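Local coordinates for genome packaging NTPase B204 (Sulfolobus turreted icosahedral virus 2, PDB 4KFU), which probably hydrolyses ATP to power the packaging of viral DNA into the capsid, as a P-loop ATPase of the FtsK-HerA superfamily, at residues Asn2-Val7 and Ala125-Gly130; His32-Ile37 and Thr97-Ile102; Glu104-Phe109 and Leu135-Val140; Val7-Arg12 and Leu153-Tyr158; His41-Ser46 and Val70-Ala75. One frame throughout, in Å; residues are numbered along the deposited sequence. Where two conformers were deposited one is given.

Overall arrangement
All five contacts reach one mixed beta-sheet, the core of a P-loop ATPase domain. Interaction 4 pairs strand 6-10 with strand 153-156 and runs into the nucleotide-binding loop; interaction 1, sharing Val7 with it, lies at the other end of strand 6-10. Interaction 2 pairs strands 35-40 and 98-102, and its centre is about 19 Å from that of interaction 4. Strand 131-137, between the two pairs, enters interaction 3, which meets interaction 5 at the zinc ion, their centres about 16 Å apart. Along the chain, interaction 5 falls within the span of interaction 2, which closes before interaction 3 opens. Nucleotide and zinc sites thus share one sheet.

Interaction 1: residues Asn2-Val7 and Ala125-Gly130; sequences NPDDIV and ANRHAG
Arg127, in the loop that follows helix 117-124, reaches across to Asp4 and Asp5 in the turn leading into strand 6-10, forming a salt-bridge network beside the central sheet of the P-loop ATPase fold. The inner part of the contact is the closer packed. There the amide of buried Asn126 meets the turn: CD1 of Ile6 rests 3.5 Å from Asn126 OD1, and Asn126 ND2 gives a weak, bent bond of 2.7 Å to Asp4 O. The same ND2 also bonds Leu131 O, so this one amide ties the loop both to the N-terminal turn and to the start of strand 131-137. Toward solvent the contact is made by the exposed Arg127. Its chain is extended from CG to NE and passes Asp4 at about a right angle, with CD 3.5 Å from Asp4 OD2. Arg127 NH2 also forms a salt bridge with Asp152, so the guanidinium probably offsets the charge of three neighbouring carboxylates. The guanidinium uses its edge: Arg127 NH1 makes a weak bond to Asp4 OD1 at 2.6 Å and a straighter one, 157° at the hydrogen, to Asp5 OD1 at 3.1 Å, reaching that oxygen from its anti side.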
# COMPACT_ATOMS: atom_id res chain seq x y z
N ASN A 2 0.31 9.73 -10.32
CA ASN A 2 0.87 10.60 -9.30
C ASN A 2 1.66 9.84 -8.23
O ASN A 2 1.14 8.91 -7.61
CB ASN A 2 -0.22 11.45 -8.65
N PRO A 3 2.93 10.23 -8.01
CA PRO A 3 3.80 9.59 -7.02
C PRO A 3 3.36 9.83 -5.59
O PRO A 3 3.67 9.01 -4.72
CB PRO A 3 5.16 10.26 -7.26
CG PRO A 3 4.80 11.61 -7.85
CD PRO A 3 3.62 11.32 -8.73
N ASP A 4 2.67 10.94 -5.32
CA ASP A 4 2.20 11.19 -3.96
C ASP A 4 0.76 10.73 -3.69
O ASP A 4 0.16 11.13 -2.70
CB ASP A 4 2.39 12.66 -3.55
CG ASP A 4 1.72 13.64 -4.50
OD1 ASP A 4 0.94 13.23 -5.38
OD2 ASP A 4 1.99 14.86 -4.35
N ASP A 5 0.22 9.89 -4.57
CA ASP A 5 -1.11 9.32 -4.35
C ASP A 5 -1.09 8.29 -3.23
O ASP A 5 -0.06 7.65 -2.98
CB ASP A 5 -1.65 8.65 -5.61
CG ASP A 5 -2.29 9.62 -6.57
OD1 ASP A 5 -2.52 10.79 -6.17
OD2 ASP A 5 -2.58 9.22 -7.71
N ILE A 6 -2.23 8.14 -2.56
CA ILE A 6 -2.41 7.02 -1.66
C ILE A 6 -3.13 5.94 -2.48
O ILE A 6 -4.23 6.17 -3.01
CB ILE A 6 -3.24 7.39 -0.42
CG1 ILE A 6 -2.44 8.38 0.45
CG2 ILE A 6 -3.56 6.14 0.38
CD1 ILE A 6 -3.23 9.04 1.57
N VAL A 7 -2.49 4.78 -2.61
CA VAL A 7 -3.06 3.66 -3.35
C VAL A 7 -3.26 2.50 -2.40
O VAL A 7 -2.36 2.15 -1.62
CB VAL A 7 -2.14 3.22 -4.50
CG1 VAL A 7 -2.73 2.02 -5.23
CG2 VAL A 7 -1.92 4.36 -5.47
N ALA A 125 -1.71 14.22 5.43
CA ALA A 125 -0.71 15.22 5.09
C ALA A 125 0.43 14.62 4.29
O ALA A 125 1.56 15.11 4.33
CB ALA A 125 -0.18 15.87 6.35
N ASN A 126 0.13 13.55 3.56
CA ASN A 126 1.18 12.81 2.88
C ASN A 126 1.85 13.62 1.78
O ASN A 126 3.07 13.52 1.57
CB ASN A 126 0.67 11.46 2.37
CG ASN A 126 -0.31 11.60 1.22
OD1 ASN A 126 -1.45 12.01 1.41
ND2 ASN A 126 0.13 11.23 0.03
N ARG A 127 1.06 14.42 1.08
CA ARG A 127 1.60 15.22 -0.02
C ARG A 127 2.59 16.26 0.50
O ARG A 127 3.65 16.47 -0.08
CB ARG A 127 0.49 15.88 -0.84
CG ARG A 127 -0.51 14.88 -1.44
CD ARG A 127 -1.09 15.39 -2.75
NE ARG A 127 -2.37 14.75 -3.07
CZ ARG A 127 -2.50 13.64 -3.79
NH1 ARG A 127 -1.43 13.02 -4.27
NH2 ARG A 127 -3.71 13.14 -4.03
N HIS A 128 2.26 16.90 1.62
CA HIS A 128 3.16 17.88 2.23
C HIS A 128 4.42 17.20 2.77
O HIS A 128 5.48 17.82 2.84
CB HIS A 128 2.43 18.65 3.34
CG HIS A 128 3.35 19.46 4.21
ND1 HIS A 128 3.90 18.97 5.37
CD2 HIS A 128 3.82 20.72 4.08
CE1 HIS A 128 4.66 19.89 5.93
NE2 HIS A 128 4.63 20.97 5.16
N ALA A 129 4.30 15.93 3.12
CA ALA A 129 5.43 15.16 3.64
C ALA A 129 6.28 14.62 2.50
O ALA A 129 7.37 14.06 2.72
CB ALA A 129 4.94 14.02 4.53
N GLY A 130 5.77 14.78 1.28
CA GLY A 130 6.44 14.30 0.08
C GLY A 130 6.43 12.79 -0.03
O GLY A 130 7.35 12.20 -0.60

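Interaction 2: residues His32-Ile37 and Thr97-Ile102; sequences HKISYI and TTVLII
Two neighbouring parallel strands of the central sheet, 35-40 and 98-102, pair here in the core of the P-loop ATPase fold. Tyr36 stands beside Val99 and Ile37 beside Leu100, and three backbone bonds join the strands: Val99 N to Ser35 O at 3.1 Å, Ile37 N to Val99 O, and Ile101 N to Ile37 O at 2.8 Å. Segments 35-37 and 98-102 run 25° apart. On the sheet face that carries Ile37 and Leu100, the CD1 branch of Leu100 lies 3.8 Å from Ile37 CB; with CG anti to the backbone N (chi1 179°), CD1 is carried across toward the Ile37 strand. CG1 of Ile37 meets the methyl CG2 of Thr98 at 4.0 Å, the two side chains crossing at about a right angle. At the start of the same face the hydroxyls of Ser35 and Thr98 come close together, though how close is doubtful because Ser35 has two conformers; His91 NE2 bonds Ser35 OG, and Gly96 O bonds Thr98 OG1. On the other face Tyr36 swings its ring away from Val99, leaving its CB 4.3 Å from Ile101 CD1, while its hydroxyl bonds Phe53 O. Helix 78-95 packs over the face of Ser35, Ile37 and Thr98, helix 17-31 over that of Tyr36 and Val99, and strand 131-137 continues the sheet beyond 98-102.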
# COMPACT_ATOMS: atom_id res chain seq x y z
N HIS A 32 10.36 6.03 -13.78
CA HIS A 32 10.25 7.49 -13.65
C HIS A 32 11.25 8.08 -12.66
O HIS A 32 11.13 9.25 -12.28
CB HIS A 32 8.83 7.90 -13.26
CG HIS A 32 7.84 7.78 -14.37
ND1 HIS A 32 7.51 6.57 -14.96
CD2 HIS A 32 7.08 8.72 -15.00
CE1 HIS A 32 6.60 6.77 -15.90
NE2 HIS A 32 6.33 8.07 -15.94
N LYS A 33 12.23 7.28 -12.23
CA LYS A 33 13.23 7.71 -11.25
C LYS A 33 12.62 8.16 -9.92
O LYS A 33 13.05 9.17 -9.34
CB LYS A 33 14.13 8.81 -11.83
N ILE A 34 11.62 7.42 -9.45
CA ILE A 34 10.96 7.70 -8.18
C ILE A 34 11.41 6.69 -7.12
O ILE A 34 11.30 5.48 -7.32
CB ILE A 34 9.43 7.69 -8.33
CG1 ILE A 34 8.97 8.86 -9.20
CG2 ILE A 34 8.75 7.74 -6.96
CD1 ILE A 34 7.61 8.67 -9.83
N SER A 35 11.91 7.19 -6.00
CA SER A 35 12.44 6.33 -4.94
C SER A 35 11.32 5.64 -4.17
O SER A 35 10.18 6.09 -4.16
CB SER A 35 13.30 7.14 -3.97
OG SER A 35 12.50 8.06 -3.24
N TYR A 36 11.66 4.52 -3.52
CA TYR A 36 10.69 3.87 -2.66
C TYR A 36 11.31 3.22 -1.42
O TYR A 36 12.50 2.85 -1.41
CB TYR A 36 9.82 2.86 -3.43
CG TYR A 36 10.58 1.76 -4.14
CD1 TYR A 36 11.16 0.72 -3.43
CD2 TYR A 36 10.68 1.75 -5.53
CE1 TYR A 36 11.85 -0.29 -4.08
CE2 TYR A 36 11.37 0.74 -6.18
CZ TYR A 36 11.95 -0.27 -5.45
OH TYR A 36 12.63 -1.29 -6.09
N ILE A 37 10.49 3.12 -0.39
CA ILE A 37 10.83 2.44 0.85
C ILE A 37 9.79 1.34 1.06
O ILE A 37 8.57 1.62 1.06
CB ILE A 37 10.75 3.42 2.05
CG1 ILE A 37 11.63 4.65 1.80
CG2 ILE A 37 11.15 2.72 3.35
CD1 ILE A 37 11.40 5.77 2.80
N THR A 97 10.06 13.34 -3.90
CA THR A 97 8.84 12.57 -3.65
C THR A 97 9.07 11.06 -3.70
O THR A 97 9.57 10.51 -4.68
CB THR A 97 7.68 12.96 -4.59
OG1 THR A 97 7.45 14.37 -4.49
CG2 THR A 97 6.39 12.23 -4.18
N THR A 98 8.71 10.39 -2.61
CA THR A 98 9.00 8.97 -2.42
C THR A 98 7.70 8.21 -2.15
O THR A 98 6.79 8.73 -1.52
CB THR A 98 9.97 8.79 -1.22
OG1 THR A 98 11.23 9.42 -1.51
CG2 THR A 98 10.21 7.31 -0.90
N VAL A 99 7.61 6.97 -2.64
CA VAL A 99 6.51 6.11 -2.25
C VAL A 99 6.87 5.14 -1.12
O VAL A 99 7.82 4.34 -1.24
CB VAL A 99 5.98 5.31 -3.45
CG1 VAL A 99 4.80 4.49 -3.01
CG2 VAL A 99 5.57 6.27 -4.56
N LEU A 100 6.13 5.23 -0.02
CA LEU A 100 6.26 4.27 1.07
C LEU A 100 5.31 3.09 0.80
O LEU A 100 4.09 3.25 0.81
CB LEU A 100 5.91 4.93 2.41
CG LEU A 100 5.98 4.02 3.64
CD1 LEU A 100 7.37 3.34 3.76
CD2 LEU A 100 5.62 4.79 4.94
N ILE A 101 5.88 1.91 0.55
CA ILE A 101 5.12 0.70 0.26
C ILE A 101 5.00 -0.21 1.47
O ILE A 101 6.01 -0.64 2.04
CB ILE A 101 5.78 -0.10 -0.88
CG1 ILE A 101 6.06 0.81 -2.08
CG2 ILE A 101 4.90 -1.29 -1.28
CD1 ILE A 101 6.58 0.07 -3.32
N ILE A 102 3.77 -0.50 1.85
CA ILE A 102 3.50 -1.27 3.05
C ILE A 102 2.68 -2.49 2.72
O ILE A 102 1.45 -2.42 2.59
CB ILE A 102 2.75 -0.44 4.11
CG1 ILE A 102 3.43 0.92 4.27
CG2 ILE A 102 2.72 -1.17 5.47
CD1 ILE A 102 3.00 1.66 5.49

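Interaction 3: residues Glu104-Phe109 and Leu135-Val140. With ZN (zinc ion), chain L.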
# COMPACT_ATOMS: atom_id res chain seq x y z
N GLU A 104 1.07 -6.15 3.72
CA GLU A 104 0.44 -6.56 4.98
C GLU A 104 0.15 -5.34 5.88
O GLU A 104 0.52 -5.32 7.06
CB GLU A 104 1.32 -7.57 5.72
CG GLU A 104 1.78 -8.78 4.87
CD GLU A 104 3.13 -8.57 4.15
OE1 GLU A 104 3.95 -7.73 4.59
OE2 GLU A 104 3.38 -9.26 3.13
N ALA A 105 -0.50 -4.32 5.31
CA ALA A 105 -0.69 -3.05 6.01
C ALA A 105 -1.58 -3.12 7.25
O ALA A 105 -1.68 -2.13 7.97
CB ALA A 105 -1.18 -1.96 5.05
N TYR A 106 -2.23 -4.25 7.50
CA TYR A 106 -3.06 -4.37 8.70
C TYR A 106 -2.25 -4.30 9.99
O TYR A 106 -2.81 -4.14 11.08
CB TYR A 106 -3.91 -5.64 8.68
CG TYR A 106 -3.11 -6.90 8.50
CD1 TYR A 106 -2.50 -7.52 9.59
CD2 TYR A 106 -2.96 -7.48 7.24
CE1 TYR A 106 -1.76 -8.69 9.42
CE2 TYR A 106 -2.23 -8.64 7.06
CZ TYR A 106 -1.63 -9.24 8.15
OH TYR A 106 -0.90 -10.39 7.95
N TYR A 107 -0.94 -4.46 9.90
CA TYR A 107 -0.13 -4.33 11.11
C TYR A 107 -0.15 -2.92 11.67
O TYR A 107 -0.08 -2.74 12.88
CB TYR A 107 1.31 -4.75 10.85
CG TYR A 107 1.43 -6.24 10.68
CD1 TYR A 107 1.12 -7.10 11.73
CD2 TYR A 107 1.83 -6.79 9.48
CE1 TYR A 107 1.21 -8.48 11.58
CE2 TYR A 107 1.93 -8.16 9.32
CZ TYR A 107 1.62 -9.00 10.37
OH TYR A 107 1.72 -10.37 10.20
N HIS A 108 -0.26 -1.93 10.79
CA HIS A 108 -0.14 -0.52 11.21
C HIS A 108 -1.42 0.28 11.05
O HIS A 108 -1.57 1.35 11.63
CB HIS A 108 0.98 0.16 10.41
CG HIS A 108 2.31 -0.52 10.54
ND1 HIS A 108 2.82 -0.89 11.77
CD2 HIS A 108 3.23 -0.87 9.62
CE1 HIS A 108 4.00 -1.46 11.59
NE2 HIS A 108 4.27 -1.46 10.30
N PHE A 109 -2.34 -0.24 10.24
CA PHE A 109 -3.58 0.47 9.92
C PHE A 109 -4.82 -0.38 10.22
O PHE A 109 -5.84 -0.30 9.53
CB PHE A 109 -3.59 0.86 8.44
CG PHE A 109 -2.53 1.86 8.05
CD1 PHE A 109 -1.22 1.45 7.80
CD2 PHE A 109 -2.85 3.21 7.88
CE1 PHE A 109 -0.26 2.36 7.41
CE2 PHE A 109 -1.88 4.12 7.50
CZ PHE A 109 -0.58 3.70 7.26
N LEU A 135 -0.67 0.77 0.07
CA LEU A 135 -1.07 -0.07 1.18
C LEU A 135 -1.76 -1.31 0.64
O LEU A 135 -2.60 -1.23 -0.26
CB LEU A 135 -2.04 0.66 2.11
CG LEU A 135 -1.54 1.96 2.75
CD1 LEU A 135 -2.63 2.54 3.64
CD2 LEU A 135 -0.24 1.74 3.54
N SER A 136 -1.41 -2.47 1.21
CA SER A 136 -1.93 -3.73 0.71
C SER A 136 -2.51 -4.55 1.85
O SER A 136 -1.90 -4.64 2.92
CB SER A 136 -0.78 -4.49 0.03
OG SER A 136 -1.12 -5.84 -0.19
N THR A 137 -3.67 -5.16 1.63
CA THR A 137 -4.27 -6.03 2.64
C THR A 137 -5.12 -7.11 2.01
O THR A 137 -5.42 -7.05 0.81
CB THR A 137 -5.13 -5.23 3.64
OG1 THR A 137 -5.28 -6.00 4.84
CG2 THR A 137 -6.50 -4.90 3.04
N GLN A 138 -5.52 -8.09 2.82
CA GLN A 138 -6.19 -9.29 2.28
C GLN A 138 -7.71 -9.14 2.21
O GLN A 138 -8.32 -9.53 1.23
CB GLN A 138 -5.82 -10.53 3.10
CG GLN A 138 -4.30 -10.67 3.33
CD GLN A 138 -3.74 -12.03 2.94
OE1 GLN A 138 -2.86 -12.13 2.07
NE2 GLN A 138 -4.23 -13.08 3.60
N ARG A 139 -8.32 -8.60 3.26
CA ARG A 139 -9.77 -8.37 3.29
C ARG A 139 -10.03 -6.88 3.47
O ARG A 139 -9.26 -6.20 4.16
CB ARG A 139 -10.44 -9.15 4.44
CG ARG A 139 -10.11 -10.66 4.49
CD ARG A 139 -11.13 -11.52 3.76
NE ARG A 139 -10.78 -12.95 3.78
CZ ARG A 139 -11.54 -13.92 4.27
NH1 ARG A 139 -12.73 -13.65 4.81
NH2 ARG A 139 -11.12 -15.18 4.22
N VAL A 140 -11.10 -6.35 2.86
CA VAL A 140 -11.36 -4.90 2.96
C VAL A 140 -11.52 -4.47 4.42
O VAL A 140 -11.04 -3.40 4.82
CB VAL A 140 -12.61 -4.48 2.12
CG1 VAL A 140 -13.84 -5.20 2.60
CG2 VAL A 140 -12.86 -2.99 2.21
ZN ZN L . 5.68 -2.56 9.35
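Ala105 O receives two backbone N-H groups, from His108 and from Phe109, the latter at 3.0 Å, and so holds the 104-109 segment in a tight coil just after strand 98-102 of the P-loop ATPase core. The coil is fastened to strand 131-137 by Ala105 N, which donates to Ser136 O at 2.8 Å with 166° at the hydrogen. Beside this bond, Ala105 CB sits 4.0 Å from Leu135 CB in a buried apolar seam. Leu135 extends it with both methyls: CD2 touches Phe109 CE1 at 3.9 Å, and CD1 stands over the centre of the Phe109 ring. The two side chains cross at about a right angle, and helix 145-150 adds Val147 to this cluster. Farther along, the Tyr106 ring turns its edge to Thr137, CD2 lying 3.7 Å from OG1, a hydroxyl that bonds Asp142. The ends of the contact reach two sites. Gln138 belongs to the nucleotide pocket and bonds Lys17, while His108, whose CG lies anti to its carbonyl carbon (chi1 -57°), faces the metal shared with Asp39, His41 and Asp73. There His108 NE2 binds the zinc ion at 2.0 Å.

Interaction 4: residues Val7-Arg12 and Leu153-Tyr158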
# COMPACT_ATOMS: atom_id res chain seq x y z
N VAL A 7 -2.49 4.78 -2.61
CA VAL A 7 -3.06 3.66 -3.35
C VAL A 7 -3.26 2.50 -2.40
O VAL A 7 -2.36 2.15 -1.62
CB VAL A 7 -2.14 3.22 -4.50
CG1 VAL A 7 -2.73 2.02 -5.23
CG2 VAL A 7 -1.92 4.36 -5.47
N VAL A 8 -4.44 1.91 -2.45
CA VAL A 8 -4.76 0.79 -1.57
C VAL A 8 -5.10 -0.43 -2.41
O VAL A 8 -5.98 -0.37 -3.29
CB VAL A 8 -5.92 1.14 -0.63
CG1 VAL A 8 -6.22 -0.03 0.31
CG2 VAL A 8 -5.56 2.41 0.19
N LEU A 9 -4.40 -1.53 -2.15
CA LEU A 9 -4.67 -2.77 -2.85
C LEU A 9 -5.33 -3.78 -1.91
O LEU A 9 -4.82 -4.05 -0.81
CB LEU A 9 -3.39 -3.39 -3.40
CG LEU A 9 -2.36 -2.47 -4.05
CD1 LEU A 9 -1.16 -3.31 -4.45
CD2 LEU A 9 -2.96 -1.77 -5.26
N VAL A 10 -6.45 -4.34 -2.34
CA VAL A 10 -7.17 -5.32 -1.53
C VAL A 10 -7.35 -6.60 -2.33
O VAL A 10 -7.86 -6.58 -3.45
CB VAL A 10 -8.56 -4.83 -1.14
CG1 VAL A 10 -9.23 -5.85 -0.22
CG2 VAL A 10 -8.46 -3.44 -0.46
N GLY A 11 -6.93 -7.72 -1.75
CA GLY A 11 -7.06 -8.98 -2.46
C GLY A 11 -6.73 -10.18 -1.60
O GLY A 11 -5.80 -10.12 -0.79
N ARG A 12 -7.49 -11.26 -1.77
CA ARG A 12 -7.24 -12.50 -1.04
C ARG A 12 -5.81 -13.02 -1.25
O ARG A 12 -5.13 -12.63 -2.22
CB ARG A 12 -8.26 -13.58 -1.46
N LEU A 153 -6.66 6.06 -4.99
CA LEU A 153 -6.92 4.90 -5.84
C LEU A 153 -7.13 3.68 -4.97
O LEU A 153 -6.35 3.41 -4.05
CB LEU A 153 -5.75 4.63 -6.78
CG LEU A 153 -5.54 5.60 -7.95
CD1 LEU A 153 -4.41 5.11 -8.84
CD2 LEU A 153 -6.82 5.76 -8.75
N ILE A 154 -8.19 2.92 -5.24
CA ILE A 154 -8.40 1.66 -4.53
C ILE A 154 -8.51 0.54 -5.55
O ILE A 154 -9.35 0.60 -6.47
CB ILE A 154 -9.66 1.70 -3.63
CG1 ILE A 154 -9.60 2.89 -2.68
CG2 ILE A 154 -9.79 0.42 -2.85
CD1 ILE A 154 -10.93 3.15 -1.94
N ILE A 155 -7.65 -0.46 -5.41
CA ILE A 155 -7.62 -1.58 -6.34
C ILE A 155 -8.15 -2.83 -5.64
O ILE A 155 -7.74 -3.13 -4.51
CB ILE A 155 -6.19 -1.81 -6.89
CG1 ILE A 155 -5.77 -0.63 -7.77
CG2 ILE A 155 -6.11 -3.13 -7.66
CD1 ILE A 155 -4.40 -0.74 -8.38
N MET A 156 -9.08 -3.53 -6.28
CA MET A 156 -9.69 -4.70 -5.66
C MET A 156 -9.71 -5.92 -6.58
O MET A 156 -10.01 -5.79 -7.78
CB MET A 156 -11.13 -4.36 -5.22
CG MET A 156 -11.18 -3.40 -4.04
SD MET A 156 -12.80 -2.64 -3.80
CE MET A 156 -12.82 -1.47 -5.12
N PHE A 157 -9.39 -7.08 -6.02
CA PHE A 157 -9.52 -8.36 -6.75
C PHE A 157 -10.83 -9.03 -6.33
O PHE A 157 -11.55 -8.51 -5.49
CB PHE A 157 -8.33 -9.29 -6.47
CG PHE A 157 -7.03 -8.78 -7.03
CD1 PHE A 157 -6.50 -9.31 -8.20
CD2 PHE A 157 -6.33 -7.75 -6.40
CE1 PHE A 157 -5.29 -8.84 -8.74
CE2 PHE A 157 -5.10 -7.27 -6.93
CZ PHE A 157 -4.60 -7.82 -8.11
N TYR A 158 -11.11 -10.19 -6.90
CA TYR A 158 -12.38 -10.88 -6.70
C TYR A 158 -12.79 -11.05 -5.24
O TYR A 158 -11.99 -11.48 -4.40
CB TYR A 158 -12.35 -12.27 -7.38
CG TYR A 158 -13.44 -13.19 -6.87
CD1 TYR A 158 -14.73 -13.12 -7.40
CD2 TYR A 158 -13.20 -14.11 -5.85
CE1 TYR A 158 -15.75 -13.95 -6.93
CE2 TYR A 158 -14.22 -14.95 -5.37
CZ TYR A 158 -15.48 -14.86 -5.92
OH TYR A 158 -16.49 -15.68 -5.43
O HOH W 1 -10.99 -7.36 -2.91
O HOH W 2 -9.94 -10.58 -2.90
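Leu9 and Ile155 lie side by side and point the same way on adjacent parallel strands, 6-10 and 153-156, the first of which leads into the P-loop. Ile155 CB lies 3.6 Å from Leu9 CD2 and also touches Val8 O. From there CG1 of Ile155, anti to the carbonyl carbon (chi1 -67°), runs past Leu9 CD2 at 3.9 Å, and the terminal CD1 meets Leu9 CD2 at 3.6 Å; CG2 only grazes it. One leucine methyl thus fits along the whole isoleucine, and helix 17-31 covers both with Phe25. The backbones alternate bonds, Ile155 N to Val8 O at 2.7 Å being nearly straight. Farther along, Phe157 N bonds Val10 O, and the ring edge of Phe157 meets the same oxygen, with CD2 at 3.5 Å. A water bridges Arg12 N and Tyr158 O. Apolar packing and regular backbone bonding therefore give way to water-mediated contact where Arg12 and Tyr158 touch two different bound molecules of the nucleotide analogue.

Interaction 5: residues His41-Ser46 and Val70-Ala75. With ZN (zinc ion), chain L.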
# COMPACT_ATOMS: atom_id res chain seq x y z
N HIS A 41 6.92 -7.36 5.97
CA HIS A 41 6.62 -8.13 7.17
C HIS A 41 6.79 -9.64 7.00
O HIS A 41 6.64 -10.40 7.95
CB HIS A 41 5.20 -7.81 7.65
CG HIS A 41 4.96 -6.34 7.83
ND1 HIS A 41 4.37 -5.55 6.86
CD2 HIS A 41 5.27 -5.51 8.85
CE1 HIS A 41 4.31 -4.30 7.29
NE2 HIS A 41 4.85 -4.25 8.50
N ASN A 42 7.12 -10.06 5.78
CA ASN A 42 7.15 -11.48 5.43
C ASN A 42 8.56 -12.04 5.25
O ASN A 42 9.24 -11.72 4.27
CB ASN A 42 6.36 -11.73 4.15
CG ASN A 42 4.87 -11.73 4.37
OD1 ASN A 42 4.40 -11.49 5.48
ND2 ASN A 42 4.12 -12.02 3.31
N LEU A 43 8.97 -12.89 6.18
CA LEU A 43 10.26 -13.58 6.08
C LEU A 43 10.21 -14.75 5.10
O LEU A 43 9.20 -15.44 4.98
CB LEU A 43 10.72 -14.09 7.45
CG LEU A 43 11.42 -13.09 8.35
CD1 LEU A 43 11.96 -13.77 9.61
CD2 LEU A 43 12.54 -12.38 7.58
N LEU A 44 11.31 -14.95 4.38
CA LEU A 44 11.44 -16.09 3.47
C LEU A 44 12.49 -17.07 3.99
O LEU A 44 12.96 -16.92 5.12
CB LEU A 44 11.81 -15.61 2.07
CG LEU A 44 10.72 -14.87 1.31
CD1 LEU A 44 11.12 -14.68 -0.15
CD2 LEU A 44 9.40 -15.62 1.42
N ARG A 45 12.85 -18.06 3.18
CA ARG A 45 13.89 -19.02 3.55
C ARG A 45 15.16 -18.23 3.87
O ARG A 45 15.65 -18.26 5.01
CB ARG A 45 14.15 -20.02 2.43
N SER A 46 15.67 -17.53 2.87
CA SER A 46 16.65 -16.48 3.09
C SER A 46 15.94 -15.14 2.87
O SER A 46 15.04 -15.04 2.03
CB SER A 46 17.84 -16.64 2.13
OG SER A 46 18.57 -15.43 2.00
N VAL A 70 14.58 -1.49 1.50
CA VAL A 70 13.67 -2.50 2.01
C VAL A 70 13.95 -2.69 3.49
O VAL A 70 15.09 -2.95 3.89
CB VAL A 70 13.89 -3.84 1.27
CG1 VAL A 70 12.96 -4.92 1.83
CG2 VAL A 70 13.67 -3.66 -0.22
N VAL A 71 12.90 -2.54 4.29
CA VAL A 71 12.99 -2.63 5.73
C VAL A 71 12.19 -3.83 6.21
O VAL A 71 10.96 -3.83 6.10
CB VAL A 71 12.37 -1.37 6.39
CG1 VAL A 71 12.76 -1.29 7.86
CG2 VAL A 71 12.76 -0.11 5.64
N TYR A 72 12.85 -4.84 6.75
CA TYR A 72 12.09 -5.92 7.38
C TYR A 72 11.60 -5.47 8.75
O TYR A 72 12.39 -5.08 9.61
CB TYR A 72 12.90 -7.21 7.52
CG TYR A 72 12.16 -8.22 8.35
CD1 TYR A 72 11.03 -8.85 7.85
CD2 TYR A 72 12.55 -8.52 9.66
CE1 TYR A 72 10.32 -9.77 8.60
CE2 TYR A 72 11.85 -9.44 10.43
CZ TYR A 72 10.73 -10.06 9.89
OH TYR A 72 10.02 -10.97 10.64
N ASP A 73 10.28 -5.54 8.96
CA ASP A 73 9.66 -5.08 10.21
C ASP A 73 9.32 -6.25 11.14
O ASP A 73 8.32 -6.94 10.94
CB ASP A 73 8.41 -4.25 9.91
CG ASP A 73 7.67 -3.81 11.16
OD1 ASP A 73 8.23 -3.87 12.28
OD2 ASP A 73 6.50 -3.40 11.02
N ARG A 74 10.15 -6.43 12.16
CA ARG A 74 10.03 -7.55 13.08
C ARG A 74 8.98 -7.29 14.16
O ARG A 74 8.16 -8.16 14.45
CB ARG A 74 11.40 -7.83 13.73
CG ARG A 74 11.36 -8.82 14.88
N ALA A 75 9.01 -6.09 14.75
CA ALA A 75 8.10 -5.74 15.84
C ALA A 75 6.64 -5.58 15.42
O ALA A 75 5.73 -5.87 16.20
CB ALA A 75 8.59 -4.48 16.55
ZN ZN L . 5.68 -2.56 9.35
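Tyr72, His41 and Asp73 make up most of this contact, which joins the loop after strand 35-40 to the end of strand 68-72 and supplies half the protein ligands of a zinc site. His41 NE2 binds the zinc ion at 2.1 Å and Asp73 OD2 at 2.0 Å. The two side chains run side by side toward the metal, the imidazole and carboxylate planes 58° apart, and Asp73 OD2 comes to the edge of the ring, 3.1 Å from His41 NE2. Asp73 reaches that point with CG anti to its backbone N (chi1 176°). Asp39 and His108 complete the set of protein ligands. On the far side of the imidazole from the zinc ion, His41 ND1 is hydrogen-bonded to Glu104 OE1, a second-shell contact which, with the metal bond, probably helps hold the ring's orientation. Tyr72 works on the outer side. Leu43 lies across its ring at about a right angle, with CD2 over one face, 3.8 Å from the ring centroid in a CH-pi contact, and CG 3.4 Å from the tyrosine OH. Tyr72 CE1, a carbon that Leu43 also touches, approaches His41 O at 3.8 Å, obliquely to the ring. Asp73 and His41 are joined through the zinc ion and not by a bond to each other, so the metal links the loop to the end of the strand; Asp73 and Asp39 probably offset its charge.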